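PDB 3GO6: ribokinase RBSK from Mycobacterium tuberculosis, which probably phosphorylates D-ribose at O-5, using ATP and a divalent metal ion, to give D-ribose 5-phosphate for nucleotide synthesis and the pentose phosphate pathway. Local coordinates for residues A[97-100]-A[101-104]; A[222-225]-A[226-230]; A[251-254]-A[255-259]. All coordinates share one frame; numbering follows the deposited sequence.

How the interactions relate
Followed from the N terminus, the three contacts come in series, none nesting within or crossing another. Interaction 1 closes a tight turn that carries the chain from helix 83-94 into strand 103-104. Interaction 2 closes the hairpin of strands 222-226 and 229-233, at one edge of the eight-stranded sheet, on the opposite side of the chain's centre from interaction 1 and about 34 Å from it between centres. Interaction 3 follows in helix 246-257, packed on that sheet. Its nearest atoms are about 5 Å from those of interaction 2, and His-212 joins the two: it is hydrogen-bonded to Tyr-224 and meets Trp-258 edge-to-face.

Interaction 1: residues A[97-100]-A[101-104]; sequences VGLD and RTVT
Leu-99 and Thr-102 are the two ends of a type I beta turn, the bend through which the chain passes before it enters strand 103-104. The hydrogen bonds of this turn converge on a single acceptor, the carbonyl oxygen of Leu-99. The backbone N-H of Thr-102 reaches Leu-99 O over 3.1 Å with an N-H...O angle of 157°, coming from above the carbonyl plane, 57° out of it. The hydroxyl of the same residue adds a shorter bond, Thr-102 OG1 to Leu-99 O at 2.7 Å, and this donor lies in the carbonyl plane. Threonine can use both groups at once because OG1 sits between its own backbone N and carbonyl carbon (chi1 62°), which swings the hydroxyl back over the turn.

The apolar part is small. The same rotation sends the methyl of Thr-102 toward the leucine, and Leu-99 CD2 meets Thr-102 CG2 at 3.8 Å. Both side chains also touch Phe-75 of strand 72-76, while Leu-99 rests on Leu-92 of helix 83-94; a branched aliphatic residue suits this seam between helix and strand.

The polar end of Arg-101 serves two carbonyls outside the turn. Its extended chain carries NH1 to Ala-140 O and NH2 to Ala-142 O, while its backbone oxygen accepts from the hydroxyl of Ser-76.

With two donors on one oxygen, one from the backbone and one from a side chain, the turn does not rest on its backbone hydrogen bond alone, and the threonine hydroxyl is committed as a donor to Leu-99.

Interaction 2: residues A[222-225]-A[226-230]; sequences ARYV and GADGV
Tyr-224 and Asp-228 meet across the end of a beta hairpin, in which strand 222-226 turns back into strand 229-233 through a type I turn from Gly-226 to Gly-229. The turn is closed by a pair of backbone bonds, Gly-226 N to Gly-229 O at 2.9 Å and Gly-229 N to Gly-226 O at 2.8 Å. Glycine suits both positions, since their backbone angles would press a CB against the preceding carbonyl oxygen.

From CB, the tyrosine runs with CG anti to its backbone N (chi1 171°), which lays the ring along the chain toward the turn. CD2 comes first, 3.4 Å from Gly-229 O, an oxygen that lies at the ring's edge near its plane. Next, Tyr-224 CE2 is 3.3 Å from Gly-226 N. This side of the ring thus passes close to the two glycines that close the turn. CZ lies 3.6 Å from Asp-228 CB. At the tip, OH accepts the backbone N-H of Asp-228 over 3.0 Å with an angle of 155°, and is also hydrogen-bonded to His-212 ND1. A phenol is well matched here: its ring packs, stacked with Phe-231 and touching Leu-272, and its oxygen grips the turn.

The aspartate carboxylate is turned only 21° from the ring plane, and its OD2 forms a salt bridge with Arg-268, tying the turn to helix 265-282. Flanking the turn, Val-225 and Val-230 form an antiparallel, non-hydrogen-bonded pair. Their side chains lie alongside each other and point the same way, with Val-225 CG1 4.0 Å from Val-230 CG2, while Val-230 CA directs its hydrogen at Tyr-224 O, 3.3 Å away.

Interaction 3: residues A[251-254]-A[255-259]; sequences AGVL and AANWP
The last turns of helix 246-257, where the chain leaves it toward Pro-259, hold this contact. Regular helical bonds run from Ala-255 N to Ala-251 O and from Ala-256 N to Gly-252 O. Leu-254 O accepts from Asn-257 N at 3.1 Å, and also, weakly, from Trp-258 N.

Asn-257 folds its side chain back on the helix, CG lying beside the backbone N and anti to the carbonyl carbon (chi1 -70°), which returns the amide to Val-253. ND2 donates to Val-253 O over 2.8 Å, nearly straight at 169°, with Val-253 O only 7° out of the amide plane of Asn-257. ND2 also passes 3.5 Å from Val-253 CG1, while OD1 accepts from Arg-270 NH1. The amide can thus donate on one side and accept on the other.

Leu-254 and Trp-258 lie alongside each other, Leu-254 CG being 3.7 Å from Trp-258 CE3. Both rest on Met-173 and Val-195 of the central strands, where large apolar groups fit. The small Ala-256 suits a close approach to Ala-69 and Ala-71.

At its other end the helix carries Gly-247 and Asp-248, the predicted proton acceptor, the arrangement typical of the GAGD signature of PfkB-family kinases.

Interaction 1: residues A[97-100]-A[101-104]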
loop_
_atom_site.group_PDB
_atom_site.type_symbol
_atom_site.label_atom_id
_atom_site.label_comp_id
_atom_site.label_asym_id
_atom_site.label_seq_id
_atom_site.Cartn_x
_atom_site.Cartn_y
_atom_site.Cartn_z
ATOM N N VAL A 97 -22.898 11.604 -7.687
ATOM C CA VAL A 97 -22.987 11.865 -6.255
ATOM C C VAL A 97 -22.676 13.341 -6.050
ATOM O O VAL A 97 -21.610 13.819 -6.472
ATOM C CB VAL A 97 -21.974 10.991 -5.446
ATOM C CG1 VAL A 97 -21.976 11.381 -3.987
ATOM C CG2 VAL A 97 -22.273 9.467 -5.616
ATOM N N GLY A 98 -23.590 14.053 -5.403
ATOM C CA GLY A 98 -23.398 15.474 -5.104
ATOM C C GLY A 98 -22.339 15.713 -4.048
ATOM O O GLY A 98 -22.237 14.936 -3.087
ATOM N N LEU A 99 -21.567 16.799 -4.224
ATOM C CA LEU A 99 -20.436 17.126 -3.351
ATOM C C LEU A 99 -20.486 18.519 -2.694
ATOM O O LEU A 99 -19.505 18.959 -2.059
ATOM C CB LEU A 99 -19.128 16.991 -4.142
ATOM C CG LEU A 99 -18.797 15.622 -4.741
ATOM C CD1 LEU A 99 -17.504 15.667 -5.559
ATOM C CD2 LEU A 99 -18.685 14.606 -3.606
ATOM N N ASP A 100 -21.621 19.202 -2.787
ATOM C CA ASP A 100 -21.676 20.568 -2.263
ATOM C C ASP A 100 -21.535 20.660 -0.750
ATOM O O ASP A 100 -21.197 21.714 -0.243
ATOM C CB ASP A 100 -22.916 21.312 -2.753
ATOM C CG ASP A 100 -22.997 21.360 -4.281
ATOM O OD1 ASP A 100 -21.938 21.423 -4.966
ATOM O OD2 ASP A 100 -24.128 21.297 -4.801
ATOM N N ARG A 101 -21.762 19.558 -0.035
ATOM C CA ARG A 101 -21.624 19.549 1.425
ATOM C C ARG A 101 -20.290 18.931 1.894
ATOM O O ARG A 101 -20.141 18.560 3.065
ATOM C CB ARG A 101 -22.798 18.808 2.079
ATOM C CG ARG A 101 -24.178 19.182 1.540
ATOM C CD ARG A 101 -25.173 18.041 1.739
ATOM N NE ARG A 101 -26.468 18.356 1.124
ATOM C CZ ARG A 101 -27.631 17.771 1.419
ATOM N NH1 ARG A 101 -27.702 16.814 2.340
ATOM N NH2 ARG A 101 -28.740 18.157 0.782
ATOM N N THR A 102 -19.327 18.820 0.991
ATOM C CA THR A 102 -18.015 18.283 1.356
ATOM C C THR A 102 -17.099 19.423 1.798
ATOM O O THR A 102 -17.415 20.614 1.588
ATOM C CB THR A 102 -17.381 17.493 0.207
ATOM O OG1 THR A 102 -17.169 18.351 -0.916
ATOM C CG2 THR A 102 -18.293 16.330 -0.221
ATOM N N VAL A 103 -15.982 19.068 2.426
ATOM C CA VAL A 103 -14.995 20.054 2.824
ATOM C C VAL A 103 -13.594 19.624 2.370
ATOM O O VAL A 103 -13.356 18.445 2.069
ATOM C CB VAL A 103 -14.995 20.308 4.359
ATOM C CG1 VAL A 103 -16.303 20.936 4.825
ATOM C CG2 VAL A 103 -14.741 19.015 5.127
ATOM N N THR A 104 -12.687 20.601 2.295
ATOM C CA THR A 104 -11.270 20.328 2.130
ATOM C C THR A 104 -10.604 20.602 3.472
ATOM O O THR A 104 -10.852 21.632 4.097
ATOM C CB THR A 104 -10.676 21.169 0.999
ATOM O OG1 THR A 104 -11.289 20.758 -0.221
ATOM C CG2 THR A 104 -9.157 20.936 0.855
#

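Interaction 2: residues A[222-225]-A[226-230]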
loop_
_atom_site.group_PDB
_atom_site.type_symbol
_atom_site.label_atom_id
_atom_site.label_comp_id
_atom_site.label_asym_id
_atom_site.label_seq_id
_atom_site.Cartn_x
_atom_site.Cartn_y
_atom_site.Cartn_z
ATOM N N ALA A 222 -27.913 -12.141 4.710
ATOM C CA ALA A 222 -28.019 -11.344 5.923
ATOM C C ALA A 222 -29.035 -11.935 6.892
ATOM O O ALA A 222 -29.962 -12.640 6.485
ATOM C CB ALA A 222 -28.385 -9.877 5.584
ATOM N N ARG A 223 -28.823 -11.648 8.172
ATOM C CA ARG A 223 -29.710 -12.012 9.278
ATOM C C ARG A 223 -30.338 -10.695 9.764
ATOM O O ARG A 223 -29.639 -9.681 9.883
ATOM C CB ARG A 223 -28.831 -12.595 10.383
ATOM C CG ARG A 223 -29.476 -13.341 11.476
ATOM C CD ARG A 223 -28.431 -14.235 12.203
ATOM N NE ARG A 223 -27.311 -13.530 12.858
ATOM C CZ ARG A 223 -27.411 -12.845 14.002
ATOM N NH1 ARG A 223 -28.583 -12.714 14.609
ATOM N NH2 ARG A 223 -26.342 -12.267 14.538
ATOM N N TYR A 224 -31.640 -10.704 10.032
ATOM C CA TYR A 224 -32.325 -9.548 10.626
ATOM C C TYR A 224 -32.762 -9.858 12.067
ATOM O O TYR A 224 -33.304 -10.940 12.331
ATOM C CB TYR A 224 -33.527 -9.151 9.767
ATOM C CG TYR A 224 -34.438 -8.122 10.385
ATOM C CD1 TYR A 224 -34.383 -6.784 9.980
ATOM C CD2 TYR A 224 -35.362 -8.473 11.380
ATOM C CE1 TYR A 224 -35.201 -5.831 10.543
ATOM C CE2 TYR A 224 -36.198 -7.517 11.951
ATOM C CZ TYR A 224 -36.114 -6.201 11.529
ATOM O OH TYR A 224 -36.931 -5.252 12.072
ATOM N N VAL A 225 -32.501 -8.915 12.979
ATOM C CA VAL A 225 -33.034 -8.945 14.345
ATOM C C VAL A 225 -33.624 -7.570 14.662
ATOM O O VAL A 225 -32.928 -6.551 14.563
ATOM C CB VAL A 225 -31.958 -9.259 15.410
ATOM C CG1 VAL A 225 -32.607 -9.478 16.794
ATOM C CG2 VAL A 225 -31.116 -10.470 15.022
ATOM N N GLY A 226 -34.908 -7.529 15.013
ATOM C CA GLY A 226 -35.510 -6.274 15.453
ATOM C C GLY A 226 -37.015 -6.311 15.529
ATOM O O GLY A 226 -37.610 -7.381 15.740
ATOM N N ALA A 227 -37.629 -5.144 15.325
ATOM C CA ALA A 227 -39.074 -4.982 15.442
ATOM C C ALA A 227 -39.879 -5.949 14.574
ATOM O O ALA A 227 -41.028 -6.256 14.909
ATOM C CB ALA A 227 -39.479 -3.540 15.135
ATOM N N ASP A 228 -39.297 -6.403 13.461
ATOM C CA ASP A 228 -39.972 -7.340 12.557
ATOM C C ASP A 228 -39.743 -8.800 12.950
ATOM O O ASP A 228 -40.175 -9.711 12.251
ATOM C CB ASP A 228 -39.534 -7.123 11.103
ATOM C CG ASP A 228 -40.028 -5.807 10.520
ATOM O OD1 ASP A 228 -40.933 -5.174 11.116
ATOM O OD2 ASP A 228 -39.509 -5.399 9.452
ATOM N N GLY A 229 -39.054 -9.015 14.063
ATOM C CA GLY A 229 -38.710 -10.356 14.513
ATOM C C GLY A 229 -37.279 -10.752 14.200
ATOM O O GLY A 229 -36.364 -9.928 14.288
ATOM N N VAL A 230 -37.103 -12.022 13.841
ATOM C CA VAL A 230 -35.794 -12.629 13.618
ATOM C C VAL A 230 -35.914 -13.534 12.400
ATOM O O VAL A 230 -36.727 -14.458 12.387
ATOM C CB VAL A 230 -35.327 -13.453 14.862
ATOM C CG1 VAL A 230 -34.064 -14.269 14.563
ATOM C CG2 VAL A 230 -35.093 -12.546 16.065
#

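Interaction 3: residues A[251-254]-A[255-259]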
loop_
_atom_site.group_PDB
_atom_site.type_symbol
_atom_site.label_atom_id
_atom_site.label_comp_id
_atom_site.label_asym_id
_atom_site.label_seq_id
_atom_site.Cartn_x
_atom_site.Cartn_y
_atom_site.Cartn_z
ATOM N N ALA A 251 -24.737 -1.929 1.758
ATOM C CA ALA A 251 -25.202 -0.815 2.598
ATOM C C ALA A 251 -25.827 0.303 1.769
ATOM O O ALA A 251 -26.895 0.837 2.123
ATOM C CB ALA A 251 -24.057 -0.274 3.450
ATOM N N GLY A 252 -25.172 0.657 0.660
ATOM C CA GLY A 252 -25.673 1.739 -0.201
ATOM C C GLY A 252 -26.995 1.364 -0.832
ATOM O O GLY A 252 -27.919 2.192 -0.918
ATOM N N VAL A 253 -27.100 0.118 -1.281
ATOM C CA VAL A 253 -28.373 -0.376 -1.848
ATOM C C VAL A 253 -29.486 -0.462 -0.793
ATOM O O VAL A 253 -30.653 -0.146 -1.089
ATOM C CB VAL A 253 -28.190 -1.729 -2.577
ATOM C CG1 VAL A 253 -29.557 -2.314 -3.021
ATOM C CG2 VAL A 253 -27.278 -1.528 -3.765
ATOM N N LEU A 254 -29.135 -0.875 0.423
ATOM C CA LEU A 254 -30.106 -0.885 1.508
ATOM C C LEU A 254 -30.643 0.535 1.733
ATOM O O LEU A 254 -31.874 0.739 1.836
ATOM C CB LEU A 254 -29.515 -1.474 2.797
ATOM C CG LEU A 254 -30.565 -1.876 3.839
ATOM C CD1 LEU A 254 -31.260 -3.172 3.401
ATOM C CD2 LEU A 254 -29.957 -2.064 5.226
ATOM N N ALA A 255 -29.737 1.513 1.798
ATOM C CA ALA A 255 -30.136 2.921 1.982
ATOM C C ALA A 255 -31.037 3.415 0.851
ATOM O O ALA A 255 -31.993 4.167 1.095
ATOM C CB ALA A 255 -28.906 3.830 2.116
ATOM N N ALA A 256 -30.730 2.983 -0.374
ATOM C CA ALA A 256 -31.468 3.411 -1.564
ATOM C C ALA A 256 -32.877 2.810 -1.654
ATOM O O ALA A 256 -33.702 3.287 -2.456
ATOM C CB ALA A 256 -30.683 3.049 -2.809
ATOM N N ASN A 257 -33.142 1.778 -0.844
ATOM C CA ASN A 257 -34.424 1.035 -0.861
ATOM C C ASN A 257 -35.220 1.008 0.437
ATOM O O ASN A 257 -36.350 0.498 0.461
ATOM C CB ASN A 257 -34.171 -0.404 -1.336
ATOM C CG ASN A 257 -33.818 -0.469 -2.800
ATOM O OD1 ASN A 257 -34.702 -0.466 -3.650
ATOM N ND2 ASN A 257 -32.527 -0.492 -3.110
ATOM N N TRP A 258 -34.647 1.533 1.516
ATOM C CA TRP A 258 -35.301 1.538 2.808
ATOM C C TRP A 258 -36.466 2.549 2.857
ATOM O O TRP A 258 -36.295 3.699 2.448
ATOM C CB TRP A 258 -34.305 1.882 3.905
ATOM C CG TRP A 258 -34.711 1.372 5.263
ATOM C CD1 TRP A 258 -35.322 2.078 6.261
ATOM C CD2 TRP A 258 -34.508 0.043 5.774
ATOM N NE1 TRP A 258 -35.520 1.268 7.363
ATOM C CE2 TRP A 258 -35.035 0.014 7.085
ATOM C CE3 TRP A 258 -33.949 -1.128 5.241
ATOM C CZ2 TRP A 258 -34.985 -1.126 7.884
ATOM C CZ3 TRP A 258 -33.906 -2.263 6.031
ATOM C CH2 TRP A 258 -34.436 -2.262 7.335
ATOM N N PRO A 259 -37.646 2.129 3.374
ATOM C CA PRO A 259 -38.808 3.051 3.417
ATOM C C PRO A 259 -38.655 4.170 4.464
ATOM O O PRO A 259 -37.857 4.040 5.373
ATOM C CB PRO A 259 -39.951 2.129 3.849
ATOM C CG PRO A 259 -39.270 1.085 4.689
ATOM C CD PRO A 259 -37.979 0.808 3.945
#